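PDB 1VHO: endoglucanase from Thermotoga maritima, which probably acts as a metal-dependent aminopeptidase of the M42 family, with two divalent metal ions per subunit, despite its name. Local coordinates for residues E79-R84 and F137-L142; I103-G108 and R145-G150; N163-G168 and V312-P317; K244-G249 and V271-E276; E264-H269 and A324-L329. All blocks are in the same frame, centred on the assembly; numbering follows the deposited sequence.

Interaction 1: residues E79-R84 and F137-L142; sequences EGQFAR and FVDLSL
Strands 82-87 and 137-139 pair antiparallel at one border of a six-stranded sheet, where Ala83 and Val138 form a hydrogen-bonded pair: Ala83 N gives to Val138 O at 3.0 Å and Val138 N returns the bond to Ala83 O. Beyond the strand, Leu140 N reaches Gln81 O at 2.7 Å, carrying the pairing into the type II' turn of Glu79 to Phe82. Beside Ala83 and Val138, Leu140 brings CD1 to within 3.4 Å of Ala83 CB, a tight contact next to Val78 of the adjoining strand. Phe82 and Phe137 share the other face; their side chains run alongside each other with ring planes 86° apart, and CD1 meets CD1 at 3.7 Å. The turn closes the hairpin of strands 73-79 and 82-87, to which 137-139 adds as edge strand. Asp139 at its end starts an Asx turn, OD1 accepting from Ser141 N and OG. Asp139 OD1 also takes Gln81 NE2 at 3.0 Å, on its syn side, almost straight (176°). With CG lodged between backbone N and carbonyl carbon (chi1 68°), Gln81 lays its CG over the centre of the Phe82 ring and its amide at the carboxylate, whose OD2 is held by Ala118 N.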
# COMPACT_ATOMS: atom_id res chain seq x y z
N GLU A 79 3.22 17.05 27.73
CA GLU A 79 3.82 17.53 28.98
C GLU A 79 4.77 18.70 28.74
O GLU A 79 5.77 18.61 28.03
CB GLU A 79 4.48 16.45 29.80
CG GLU A 79 5.65 15.70 29.22
CD GLU A 79 5.80 14.30 29.80
OE1 GLU A 79 6.61 13.51 29.26
OE2 GLU A 79 5.12 13.99 30.80
N GLY A 80 4.45 19.81 29.41
CA GLY A 80 5.29 21.02 29.24
C GLY A 80 5.18 21.41 27.77
O GLY A 80 4.11 21.35 27.17
N GLN A 81 6.32 21.77 27.15
CA GLN A 81 6.24 22.13 25.74
C GLN A 81 6.44 20.93 24.83
O GLN A 81 6.51 21.12 23.60
CB GLN A 81 7.26 23.23 25.41
CG GLN A 81 8.69 22.79 25.49
CD GLN A 81 9.70 23.91 25.38
OE1 GLN A 81 10.23 24.30 26.42
NE2 GLN A 81 10.07 24.39 24.19
N PHE A 82 6.51 19.70 25.34
CA PHE A 82 6.75 18.57 24.46
C PHE A 82 5.60 17.58 24.34
O PHE A 82 5.03 17.09 25.33
CB PHE A 82 8.05 17.84 24.84
CG PHE A 82 9.25 18.75 24.92
CD1 PHE A 82 9.84 19.29 23.79
CD2 PHE A 82 9.79 19.09 26.17
CE1 PHE A 82 10.91 20.14 23.86
CE2 PHE A 82 10.86 19.96 26.25
CZ PHE A 82 11.44 20.48 25.10
N ALA A 83 5.16 17.32 23.11
CA ALA A 83 4.09 16.33 22.89
C ALA A 83 4.78 15.03 22.46
O ALA A 83 5.62 15.00 21.53
CB ALA A 83 3.09 16.73 21.85
N ARG A 84 4.40 13.92 23.10
CA ARG A 84 4.98 12.63 22.76
C ARG A 84 4.11 11.91 21.70
O ARG A 84 2.90 12.00 21.82
CB ARG A 84 5.04 11.73 24.02
CG ARG A 84 5.41 10.30 23.61
CD ARG A 84 5.36 9.35 24.79
NE ARG A 84 6.58 9.43 25.59
CZ ARG A 84 6.64 8.93 26.82
NH1 ARG A 84 5.57 8.33 27.36
NH2 ARG A 84 7.77 9.03 27.51
N PHE A 137 9.02 12.89 19.73
CA PHE A 137 8.28 14.05 20.21
C PHE A 137 8.32 15.22 19.24
O PHE A 137 9.12 15.23 18.31
CB PHE A 137 8.91 14.56 21.55
CG PHE A 137 10.25 15.19 21.43
CD1 PHE A 137 10.40 16.57 21.30
CD2 PHE A 137 11.41 14.42 21.40
CE1 PHE A 137 11.64 17.14 21.15
CE2 PHE A 137 12.67 14.97 21.26
CZ PHE A 137 12.79 16.36 21.13
N VAL A 138 7.46 16.20 19.50
CA VAL A 138 7.48 17.45 18.73
C VAL A 138 7.44 18.56 19.79
O VAL A 138 6.91 18.29 20.89
CB VAL A 138 6.39 17.62 17.70
CG1 VAL A 138 6.64 16.61 16.55
CG2 VAL A 138 4.97 17.51 18.23
N ASP A 139 8.11 19.66 19.51
CA ASP A 139 8.18 20.81 20.41
C ASP A 139 6.97 21.70 20.12
O ASP A 139 6.90 22.34 19.06
CB ASP A 139 9.51 21.55 20.20
CG ASP A 139 9.78 22.68 21.19
OD1 ASP A 139 8.82 23.31 21.66
OD2 ASP A 139 10.98 22.93 21.42
N LEU A 140 6.00 21.70 21.00
CA LEU A 140 4.75 22.45 20.90
C LEU A 140 4.87 23.94 20.81
O LEU A 140 3.99 24.62 20.25
CB LEU A 140 3.84 22.11 22.08
CG LEU A 140 2.81 20.99 21.93
CD1 LEU A 140 3.16 19.99 20.84
CD2 LEU A 140 2.64 20.29 23.28
N SER A 141 6.00 24.53 21.24
CA SER A 141 6.17 25.97 21.15
C SER A 141 6.33 26.37 19.69
O SER A 141 6.29 27.57 19.40
CB SER A 141 7.37 26.43 22.00
OG SER A 141 8.55 25.97 21.40
N LEU A 142 6.58 25.44 18.78
CA LEU A 142 6.71 25.67 17.37
C LEU A 142 5.37 25.57 16.63
O LEU A 142 5.34 25.89 15.44
CB LEU A 142 7.69 24.68 16.71
CG LEU A 142 9.15 24.84 17.15
CD1 LEU A 142 10.04 23.75 16.64
CD2 LEU A 142 9.72 26.21 16.77

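Interaction 2: residues I103-G108 and R145-G150; sequences IYTKNG and RGVRVG. Unlike the reference sequence in segment 145-150: Gly146 (reference Asp). With SO4 (sulfate ion), chain E.
A type I beta turn, Thr105 to Gly108, joins strands 100-105 and 108-113 of the antiparallel sheet, and with the loop 145-150 it makes a small anion site holding a sulfate, probably from the crystallisation liquor. Within this hairpin Thr105 OG1 accepts from Asn107 N, an ST turn, and donates to Gly108 O at 2.9 Å. Away from the sulfate the contact is apolar: Thr105 CG2 meets Val147 CG2 at 3.8 Å, the two side chains crossing at about a right angle, and Ile103 CD1 is a looser neighbour of the same methyl. Lys106 lies across Arg148, with aliphatic CD against CD and CB near Arg148 NH1. The Arg145 chain, bent at chi2 and chi3, turns an edge of its guanidinium toward the ion, and NH2 reaches sulfate O4 in a weak bond of 3.4 Å. Asn107 sets its amide over one face of that guanidinium, the two planes 42° apart; Asn107 OD1 lies 3.0 Å from Arg145 NH2, but at an angle too poor for a hydrogen bond. Details at sulfate O1 and at Lys106 NZ are doubtful, the model being crowded there. Gly146, which replaces an Asp of the reference sequence, offers its carbonyl to a bridging water: the water donates to Gly146 O at 2.6 Å and to Thr105 OG1 at 2.7 Å, and accepts from Asn107 ND2.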
# COMPACT_ATOMS: atom_id res chain seq x y z
N ILE A 103 0.15 16.98 11.48
CA ILE A 103 -0.76 16.46 12.50
C ILE A 103 -2.16 17.03 12.39
O ILE A 103 -2.31 18.26 12.26
CB ILE A 103 -0.18 16.85 13.91
CG1 ILE A 103 1.29 16.48 14.02
CG2 ILE A 103 -1.02 16.12 14.98
CD1 ILE A 103 1.95 16.76 15.38
N TYR A 104 -3.15 16.15 12.37
CA TYR A 104 -4.52 16.58 12.28
C TYR A 104 -4.99 17.07 13.63
O TYR A 104 -4.98 16.30 14.60
CB TYR A 104 -5.44 15.43 11.81
CG TYR A 104 -5.18 15.18 10.32
CD1 TYR A 104 -4.24 14.27 9.89
CD2 TYR A 104 -5.93 15.91 9.39
CE1 TYR A 104 -3.99 14.08 8.54
CE2 TYR A 104 -5.73 15.69 8.03
CZ TYR A 104 -4.74 14.80 7.63
OH TYR A 104 -4.52 14.66 6.27
N THR A 105 -5.41 18.33 13.71
CA THR A 105 -5.92 18.87 14.98
C THR A 105 -7.32 19.42 14.74
O THR A 105 -7.84 19.55 13.62
CB THR A 105 -5.03 20.02 15.51
OG1 THR A 105 -5.23 21.23 14.73
CG2 THR A 105 -3.56 19.63 15.43
N LYS A 106 -7.94 19.86 15.85
CA LYS A 106 -9.27 20.48 15.73
C LYS A 106 -9.22 21.74 14.90
O LYS A 106 -10.28 22.15 14.40
CB LYS A 106 -9.83 20.78 17.13
CG LYS A 106 -9.14 21.94 17.83
CD LYS A 106 -9.33 21.85 19.34
CE LYS A 106 -9.53 23.15 20.06
NZ LYS A 106 -8.83 24.32 19.44
N ASN A 107 -8.08 22.41 14.75
CA ASN A 107 -7.96 23.63 14.02
C ASN A 107 -7.45 23.47 12.59
O ASN A 107 -7.37 24.48 11.87
CB ASN A 107 -6.94 24.58 14.73
CG ASN A 107 -7.39 24.86 16.16
OD1 ASN A 107 -8.49 25.37 16.36
ND2 ASN A 107 -6.57 24.50 17.12
N GLY A 108 -7.09 22.26 12.18
CA GLY A 108 -6.59 22.09 10.79
C GLY A 108 -5.35 21.19 10.91
O GLY A 108 -5.19 20.46 11.89
N ARG A 145 -1.20 26.63 16.84
CA ARG A 145 -2.16 26.52 17.90
C ARG A 145 -1.97 25.16 18.59
O ARG A 145 -1.03 24.43 18.27
CB ARG A 145 -3.61 26.64 17.44
CG ARG A 145 -3.94 27.50 16.27
CD ARG A 145 -5.06 28.47 16.44
NE ARG A 145 -6.24 28.07 17.18
CZ ARG A 145 -7.46 28.51 16.82
NH1 ARG A 145 -7.57 29.31 15.76
NH2 ARG A 145 -8.54 28.15 17.49
N GLY A 146 -2.91 24.77 19.43
CA GLY A 146 -2.79 23.50 20.12
C GLY A 146 -2.63 22.27 19.23
O GLY A 146 -2.56 22.20 18.01
N VAL A 147 -2.35 21.20 19.93
CA VAL A 147 -2.20 19.82 19.52
C VAL A 147 -2.77 19.12 20.77
O VAL A 147 -2.60 19.74 21.85
CB VAL A 147 -0.81 19.42 19.13
CG1 VAL A 147 -0.53 17.94 19.37
CG2 VAL A 147 -0.53 19.70 17.65
N ARG A 148 -3.55 18.07 20.65
CA ARG A 148 -4.10 17.43 21.84
C ARG A 148 -3.85 15.93 21.83
O ARG A 148 -3.66 15.31 20.79
CB ARG A 148 -5.63 17.59 21.90
CG ARG A 148 -6.19 18.98 22.11
CD ARG A 148 -7.36 19.21 21.17
NE ARG A 148 -8.45 18.26 21.30
CZ ARG A 148 -9.05 17.62 20.30
NH1 ARG A 148 -8.69 17.78 19.03
NH2 ARG A 148 -10.06 16.79 20.54
N VAL A 149 -4.00 15.35 23.03
CA VAL A 149 -3.87 13.91 23.15
C VAL A 149 -4.90 13.32 22.19
O VAL A 149 -6.01 13.84 22.17
CB VAL A 149 -4.09 13.46 24.61
CG1 VAL A 149 -4.36 11.97 24.69
CG2 VAL A 149 -2.81 13.78 25.42
N GLY A 150 -4.54 12.32 21.38
CA GLY A 150 -5.54 11.79 20.45
C GLY A 150 -5.37 12.31 19.02
O GLY A 150 -5.92 11.68 18.09
S SO4 E . -6.42 25.97 20.40
O1 SO4 E . -5.91 25.99 19.00
O2 SO4 E . -6.56 24.55 20.86
O3 SO4 E . -5.44 26.70 21.27
O4 SO4 E . -7.74 26.66 20.45
O HOH W 1 -3.91 23.20 16.01

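Interaction 3: residues N163-G168 and V312-P317; sequences NGKVVG and VEMVDP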
# COMPACT_ATOMS: atom_id res chain seq x y z
N ASN A 163 13.57 11.37 -13.08
CA ASN A 163 14.09 10.37 -14.01
C ASN A 163 13.19 9.17 -14.28
O ASN A 163 13.68 8.02 -14.30
CB ASN A 163 15.41 9.85 -13.43
CG ASN A 163 16.54 10.85 -13.54
OD1 ASN A 163 17.50 10.76 -12.77
ND2 ASN A 163 16.46 11.78 -14.48
N GLY A 164 11.93 9.36 -14.53
CA GLY A 164 10.97 8.31 -14.79
C GLY A 164 10.50 7.59 -13.52
O GLY A 164 9.88 6.52 -13.68
N LYS A 165 10.97 7.95 -12.34
CA LYS A 165 10.54 7.26 -11.10
C LYS A 165 9.59 8.17 -10.32
O LYS A 165 9.54 9.37 -10.59
CB LYS A 165 11.74 6.99 -10.21
CG LYS A 165 12.91 6.24 -10.85
CD LYS A 165 12.45 4.85 -11.30
CE LYS A 165 13.68 4.00 -11.67
NZ LYS A 165 14.02 4.24 -13.13
N VAL A 166 8.84 7.60 -9.40
CA VAL A 166 7.94 8.33 -8.52
C VAL A 166 8.52 8.13 -7.10
O VAL A 166 8.87 7.01 -6.79
CB VAL A 166 6.48 7.85 -8.54
CG1 VAL A 166 5.65 8.50 -7.42
CG2 VAL A 166 5.87 8.34 -9.89
N VAL A 167 8.65 9.21 -6.35
CA VAL A 167 9.20 9.13 -4.98
C VAL A 167 8.15 9.74 -4.04
O VAL A 167 7.59 10.81 -4.32
CB VAL A 167 10.50 9.96 -4.88
CG1 VAL A 167 11.02 9.96 -3.45
CG2 VAL A 167 11.60 9.37 -5.79
N GLY A 168 7.85 9.04 -2.94
CA GLY A 168 6.84 9.59 -2.02
C GLY A 168 6.56 8.60 -0.90
O GLY A 168 7.15 7.52 -0.83
N VAL A 312 10.72 8.79 1.39
CA VAL A 312 11.06 8.85 -0.02
C VAL A 312 11.22 7.49 -0.70
O VAL A 312 12.17 7.22 -1.45
CB VAL A 312 12.30 9.73 -0.28
CG1 VAL A 312 11.96 11.19 -0.01
CG2 VAL A 312 13.47 9.27 0.58
N GLU A 313 10.21 6.61 -0.47
CA GLU A 313 10.23 5.33 -1.18
C GLU A 313 10.23 5.65 -2.68
O GLU A 313 9.59 6.62 -3.05
CB GLU A 313 8.97 4.49 -0.87
CG GLU A 313 9.07 4.08 0.64
CD GLU A 313 7.84 3.30 1.08
OE1 GLU A 313 6.76 3.50 0.53
OE2 GLU A 313 7.97 2.48 2.04
N MSE A 314 10.78 4.77 -3.50
CA MSE A 314 10.83 5.06 -4.93
C MSE A 314 10.36 3.86 -5.74
O MSE A 314 10.74 2.72 -5.43
CB MSE A 314 12.32 5.34 -5.29
CG MSE A 314 12.47 5.57 -6.82
SE MSE A 314 14.35 5.77 -7.24
CE MSE A 314 14.67 7.51 -6.54
N VAL A 315 9.46 4.08 -6.68
CA VAL A 315 8.98 2.98 -7.54
C VAL A 315 9.08 3.47 -9.00
O VAL A 315 9.13 4.68 -9.28
CB VAL A 315 7.53 2.58 -7.29
CG1 VAL A 315 7.37 2.01 -5.86
CG2 VAL A 315 6.59 3.77 -7.49
N ASP A 316 9.09 2.48 -9.91
CA ASP A 316 9.09 2.80 -11.34
C ASP A 316 7.68 2.61 -11.85
O ASP A 316 7.15 1.48 -11.84
CB ASP A 316 10.03 1.77 -12.05
CG ASP A 316 10.29 2.19 -13.48
OD1 ASP A 316 9.32 2.59 -14.15
OD2 ASP A 316 11.47 2.19 -13.92
N PRO A 317 6.97 3.63 -12.34
CA PRO A 317 5.63 3.50 -12.85
C PRO A 317 5.47 2.48 -13.94
O PRO A 317 4.37 1.92 -14.09
CB PRO A 317 5.22 4.90 -13.29
CG PRO A 317 6.25 5.82 -12.75
CD PRO A 317 7.50 5.02 -12.44
O HOH W 2 9.96 4.86 -15.65
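Gly164, in the turn before strand 165-168, meets Pro317 through its carbonyl: Gly164 O lies 3.1 Å from Pro317 CD, and one water donates both to this oxygen and to Asp316 OD1. Lys165 follows, laying CB and CG along CG and SE of selenomethionine Met314, while bends at chi2 (-62°) and chi4 carry its NZ to Asp316. The salt bridge from Lys165 NZ to Asp316 OD2 is weak, at 3.4 Å; Asp316 also pairs with Arg318 and is the N-cap of helix 317-333. Val166 forms the hydrogen-bonded antiparallel pair with Val315: Val166 N gives to Val315 O at 2.9 Å, nearly straight at 173°, and Val166 O takes Val315 N. Its CG2 branch rests on Pro317 CG at 3.8 Å. Val167 turns to the face it shares with Met314, where the two branches have separate partners: CG2 meets Met314 CE at 3.7 Å, while CG1 presses against Val312 CB at 3.4 Å, tighter than normal packing. Gly168 N donates to Glu313 O at 3.0 Å. Glu313 sends its carboxylate away from the strand pair, to the backbone N of Asp172 and of His309, both predicted zinc ligands. The pairing probably helps place Glu313, whose carboxylate, through these two bonds, would act as a second-shell group positioning Asp172 in helix 171-187 and the loop with His309.

Interaction 4: residues K244-G249 and V271-E276; sequences KGPVIG and VSLQEE
Lys244 CB lies over one face of the Gln274 amide, 3.4 Å from CD, the two side chains crossing at about a right angle; at the amide edge NE2 gives a nearly straight bond (169°) to Gly245 O, 2.9 Å away. The acceptor lies in the amide plane, and the donor falls in the carbonyl plane on a lone pair; a second bond from NE2 to Glu241 O helps fix the amide's rotation. The other flat group, the carboxylate of Glu276, stands beside Val247: CG1 comes to 3.7 Å from CD, and one water links OE2 to Val247 O. Its OE1 bonds to Thr229. Between these ends the backbones run parallel. Gln274 N gives to Pro246 O at 2.8 Å, Ile248 N to Gln274 O, and Glu276 N to Ile248 O at 3.1 Å. At the start of the pairing, Gly245 CA makes a CA-H...O contact with Ser272 O. Leu273 divides its methyls between two neighbours, CD2 on Pro246 CG at 3.7 Å and CD1 on Ile248 CG1 at 3.9 Å, next to Ala266 of helix 256-268 and Leu326 of helix 317-333. Strand 247-249, helix 256-268 and strand 274-276 form a beta-alpha-beta crossover at the border of the eight-stranded mixed sheet, and Glu276 lies about 6 Å, side chain to side chain, from Asp227, a predicted zinc ligand.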
# COMPACT_ATOMS: atom_id res chain seq x y z
N LYS A 244 12.78 -3.47 -14.09
CA LYS A 244 12.94 -4.77 -14.74
C LYS A 244 11.69 -5.63 -14.59
O LYS A 244 11.73 -6.85 -14.89
CB LYS A 244 14.16 -5.56 -14.27
CG LYS A 244 15.49 -4.93 -14.54
CD LYS A 244 15.93 -4.94 -15.97
CE LYS A 244 17.44 -4.65 -16.07
NZ LYS A 244 18.20 -5.42 -15.03
N GLY A 245 10.58 -5.05 -14.11
CA GLY A 245 9.32 -5.79 -14.01
C GLY A 245 8.88 -6.24 -12.64
O GLY A 245 9.63 -6.23 -11.63
N PRO A 246 7.62 -6.68 -12.54
CA PRO A 246 7.04 -7.19 -11.33
C PRO A 246 7.78 -8.48 -10.92
O PRO A 246 8.39 -9.16 -11.76
CB PRO A 246 5.58 -7.42 -11.61
CG PRO A 246 5.48 -7.51 -13.09
CD PRO A 246 6.63 -6.73 -13.66
N VAL A 247 7.78 -8.68 -9.62
CA VAL A 247 8.54 -9.78 -9.03
C VAL A 247 7.66 -10.92 -8.56
O VAL A 247 6.81 -10.82 -7.66
CB VAL A 247 9.34 -9.26 -7.81
CG1 VAL A 247 10.29 -10.37 -7.31
CG2 VAL A 247 10.13 -8.00 -8.16
N ILE A 248 7.86 -12.08 -9.23
CA ILE A 248 7.06 -13.24 -8.89
C ILE A 248 7.60 -13.90 -7.62
O ILE A 248 8.79 -14.26 -7.65
CB ILE A 248 7.20 -14.30 -10.05
CG1 ILE A 248 6.68 -13.67 -11.35
CG2 ILE A 248 6.46 -15.56 -9.65
CD1 ILE A 248 5.23 -13.18 -11.21
N GLY A 249 6.78 -14.06 -6.61
CA GLY A 249 7.16 -14.75 -5.37
C GLY A 249 7.14 -16.26 -5.65
O GLY A 249 6.19 -16.81 -6.23
N VAL A 271 5.74 -9.62 -21.16
CA VAL A 271 5.78 -8.91 -19.88
C VAL A 271 7.10 -9.36 -19.19
O VAL A 271 7.15 -10.53 -18.87
CB VAL A 271 4.61 -9.18 -18.95
CG1 VAL A 271 4.82 -8.35 -17.66
CG2 VAL A 271 3.26 -8.73 -19.54
N SER A 272 8.04 -8.44 -19.02
CA SER A 272 9.31 -8.77 -18.37
C SER A 272 9.06 -9.01 -16.89
O SER A 272 8.35 -8.18 -16.27
CB SER A 272 10.33 -7.64 -18.58
OG SER A 272 10.66 -7.60 -19.98
N LEU A 273 9.64 -10.02 -16.32
CA LEU A 273 9.39 -10.33 -14.90
C LEU A 273 10.70 -10.55 -14.16
O LEU A 273 11.74 -10.81 -14.78
CB LEU A 273 8.62 -11.67 -14.81
CG LEU A 273 7.18 -11.72 -15.36
CD1 LEU A 273 6.63 -13.14 -15.26
CD2 LEU A 273 6.26 -10.75 -14.60
N GLN A 274 10.61 -10.46 -12.83
CA GLN A 274 11.78 -10.76 -12.00
C GLN A 274 11.28 -11.82 -11.02
O GLN A 274 10.07 -12.11 -11.08
CB GLN A 274 12.23 -9.50 -11.24
CG GLN A 274 12.81 -8.44 -12.15
CD GLN A 274 13.30 -7.21 -11.45
OE1 GLN A 274 14.48 -7.14 -11.15
NE2 GLN A 274 12.45 -6.18 -11.21
N GLU A 275 12.12 -12.41 -10.17
CA GLU A 275 11.57 -13.38 -9.25
C GLU A 275 12.34 -13.34 -7.93
O GLU A 275 13.40 -12.74 -7.84
CB GLU A 275 11.54 -14.78 -9.85
CG GLU A 275 12.86 -15.51 -9.83
CD GLU A 275 13.95 -14.89 -10.66
OE1 GLU A 275 14.96 -14.46 -10.07
OE2 GLU A 275 13.82 -14.85 -11.90
N GLU A 276 11.74 -13.92 -6.91
CA GLU A 276 12.41 -13.96 -5.59
C GLU A 276 12.03 -15.27 -4.93
O GLU A 276 10.92 -15.78 -5.13
CB GLU A 276 12.04 -12.73 -4.77
CG GLU A 276 10.59 -12.65 -4.33
CD GLU A 276 10.27 -11.28 -3.70
OE1 GLU A 276 11.19 -10.55 -3.27
OE2 GLU A 276 9.10 -10.90 -3.70
O HOH W 3 6.83 -11.24 -4.90

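Interaction 5: residues E264-H269 and A324-L329; sequences EIAKKH and ARLLSL. With SO4 (sulfate ion), chain D.
Hydrogen bonds from Arg325 to His269 join the end of helix 256-268 to the side of helix 317-333: the two terminal nitrogens of Arg325, NH1 and NH2, converge on the single oxygen His269 O, each at 3.1 Å. That oxygen lies near the guanidinium plane, and NH1 meets it on a lone pair. A bend at chi3 (76°) swings the Arg325 group there, and Glu322 takes its NE in a salt bridge. Anion binding uses the same pair. Arg325 NH1 donates to O3 of a sulfate, probably from the crystallisation liquor, at 2.8 Å, and His269 ND1 meets O2 of that ion at the ring edge in a bond of 2.5 Å, too short for its length to be trusted. His269 NE2 is bonded to Glu333, so both ring nitrogens have partners. A CH-pi contact lies over one face of this imidazole: Leu329 CD2 sits 3.9 Å from the centroid, 12° off the normal. Apolar packing completes the contact, with Ile265 CG2 against Leu329 CB at 3.7 Å and Leu326 CD1 lying by Ala266 CB at 3.9 Å. The two helix segments cross at 113° with axes 9.8 Å apart; Val271 packs on Ala266 and Arg325, while Leu327 of the second helix turns to strand 222-229.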
# COMPACT_ATOMS: atom_id res chain seq x y z
N GLU A 264 3.53 -18.11 -18.01
CA GLU A 264 3.33 -18.37 -19.44
C GLU A 264 2.56 -17.23 -20.11
O GLU A 264 2.82 -16.94 -21.29
CB GLU A 264 2.60 -19.68 -19.71
CG GLU A 264 3.27 -20.93 -19.12
CD GLU A 264 4.67 -21.19 -19.65
OE1 GLU A 264 5.07 -20.65 -20.71
OE2 GLU A 264 5.41 -21.97 -18.99
N ILE A 265 1.64 -16.62 -19.38
CA ILE A 265 0.89 -15.48 -19.98
C ILE A 265 1.84 -14.33 -20.16
O ILE A 265 1.90 -13.63 -21.17
CB ILE A 265 -0.29 -15.11 -19.07
CG1 ILE A 265 -1.36 -16.21 -19.25
CG2 ILE A 265 -0.89 -13.74 -19.47
CD1 ILE A 265 -2.40 -16.30 -18.18
N ALA A 266 2.71 -14.10 -19.12
CA ALA A 266 3.66 -12.99 -19.28
C ALA A 266 4.56 -13.21 -20.48
O ALA A 266 4.95 -12.29 -21.22
CB ALA A 266 4.50 -12.84 -17.99
N LYS A 267 5.00 -14.47 -20.62
CA LYS A 267 5.90 -14.79 -21.75
C LYS A 267 5.22 -14.53 -23.09
O LYS A 267 5.77 -13.85 -23.99
CB LYS A 267 6.25 -16.29 -21.63
CG LYS A 267 7.33 -16.70 -22.63
CD LYS A 267 7.41 -18.23 -22.74
CE LYS A 267 8.49 -18.53 -23.80
NZ LYS A 267 8.79 -19.98 -23.84
N LYS A 268 3.99 -14.97 -23.24
CA LYS A 268 3.26 -14.76 -24.51
C LYS A 268 3.04 -13.29 -24.80
O LYS A 268 3.11 -12.84 -25.94
CB LYS A 268 1.92 -15.50 -24.48
CG LYS A 268 0.97 -15.14 -25.62
CD LYS A 268 -0.33 -15.96 -25.51
CE LYS A 268 -1.32 -15.51 -26.58
NZ LYS A 268 -2.74 -15.78 -26.21
N HIS A 269 2.79 -12.48 -23.76
CA HIS A 269 2.58 -11.06 -23.94
C HIS A 269 3.76 -10.17 -23.69
O HIS A 269 3.58 -8.96 -23.59
CB HIS A 269 1.37 -10.62 -23.06
CG HIS A 269 0.13 -11.29 -23.61
ND1 HIS A 269 -0.59 -10.68 -24.63
CD2 HIS A 269 -0.47 -12.47 -23.34
CE1 HIS A 269 -1.60 -11.48 -24.95
NE2 HIS A 269 -1.54 -12.56 -24.20
N ALA A 324 -0.11 -4.37 -13.91
CA ALA A 324 -1.56 -4.31 -14.17
C ALA A 324 -1.89 -4.94 -15.56
O ALA A 324 -2.92 -5.58 -15.69
CB ALA A 324 -1.97 -2.83 -14.19
N ARG A 325 -1.04 -4.72 -16.54
CA ARG A 325 -1.26 -5.31 -17.87
C ARG A 325 -1.29 -6.82 -17.75
O ARG A 325 -2.17 -7.52 -18.26
CB ARG A 325 -0.16 -4.84 -18.87
CG ARG A 325 -0.41 -5.34 -20.31
CD ARG A 325 0.46 -4.59 -21.31
NE ARG A 325 1.87 -5.01 -21.33
CZ ARG A 325 2.32 -6.03 -22.05
NH1 ARG A 325 1.51 -6.77 -22.84
NH2 ARG A 325 3.61 -6.34 -22.00
N LEU A 326 -0.30 -7.40 -17.04
CA LEU A 326 -0.28 -8.84 -16.83
C LEU A 326 -1.50 -9.32 -16.10
O LEU A 326 -2.09 -10.36 -16.48
CB LEU A 326 0.96 -9.19 -15.92
CG LEU A 326 1.05 -10.67 -15.54
CD1 LEU A 326 1.07 -11.54 -16.80
CD2 LEU A 326 2.34 -10.92 -14.72
N LEU A 327 -1.94 -8.64 -15.02
CA LEU A 327 -3.10 -9.11 -14.26
C LEU A 327 -4.39 -9.05 -15.13
O LEU A 327 -5.23 -9.96 -15.02
CB LEU A 327 -3.40 -8.31 -12.97
CG LEU A 327 -2.31 -8.36 -11.88
CD1 LEU A 327 -2.78 -7.60 -10.62
CD2 LEU A 327 -1.98 -9.79 -11.52
N SER A 328 -4.50 -8.03 -15.95
CA SER A 328 -5.66 -7.94 -16.86
C SER A 328 -5.58 -9.15 -17.83
O SER A 328 -6.62 -9.77 -18.11
CB SER A 328 -5.74 -6.63 -17.60
OG SER A 328 -4.73 -6.41 -18.59
N LEU A 329 -4.43 -9.52 -18.33
CA LEU A 329 -4.25 -10.67 -19.22
C LEU A 329 -4.54 -11.98 -18.52
O LEU A 329 -5.07 -12.93 -19.13
CB LEU A 329 -2.87 -10.64 -19.89
CG LEU A 329 -2.71 -9.48 -20.87
CD1 LEU A 329 -1.24 -9.21 -21.20
CD2 LEU A 329 -3.49 -9.76 -22.15
S SO4 D . -0.91 -7.07 -25.24
O1 SO4 D . -0.17 -6.09 -26.12
O2 SO4 D . -0.10 -8.33 -25.26
O3 SO4 D . -1.03 -6.49 -23.87
O4 SO4 D . -2.26 -7.31 -25.83

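In the fold
Interactions 1 and 2 belong to the six-stranded antiparallel sheet and touch through Val138 CG2 and Ile103 CD1; both are partly buried, the first held by strand bonds, the second by a turn, a loop, a water and a sulfate. Interactions 4 and 5 lie across the chain's centre from them and are largely buried: interaction 4 pairs the two strands that flank helix 256-268, interaction 5 packs the end of that helix on helix 317-333, and the two contacts touch. Interaction 3, also partly buried and about 17 Å from interaction 4 between centres, leads from strand 313-315 straight into helix 317-333. Interactions 3 and 4 approach the predicted zinc ligands; sulfates occupy sites in interactions 2 and 5.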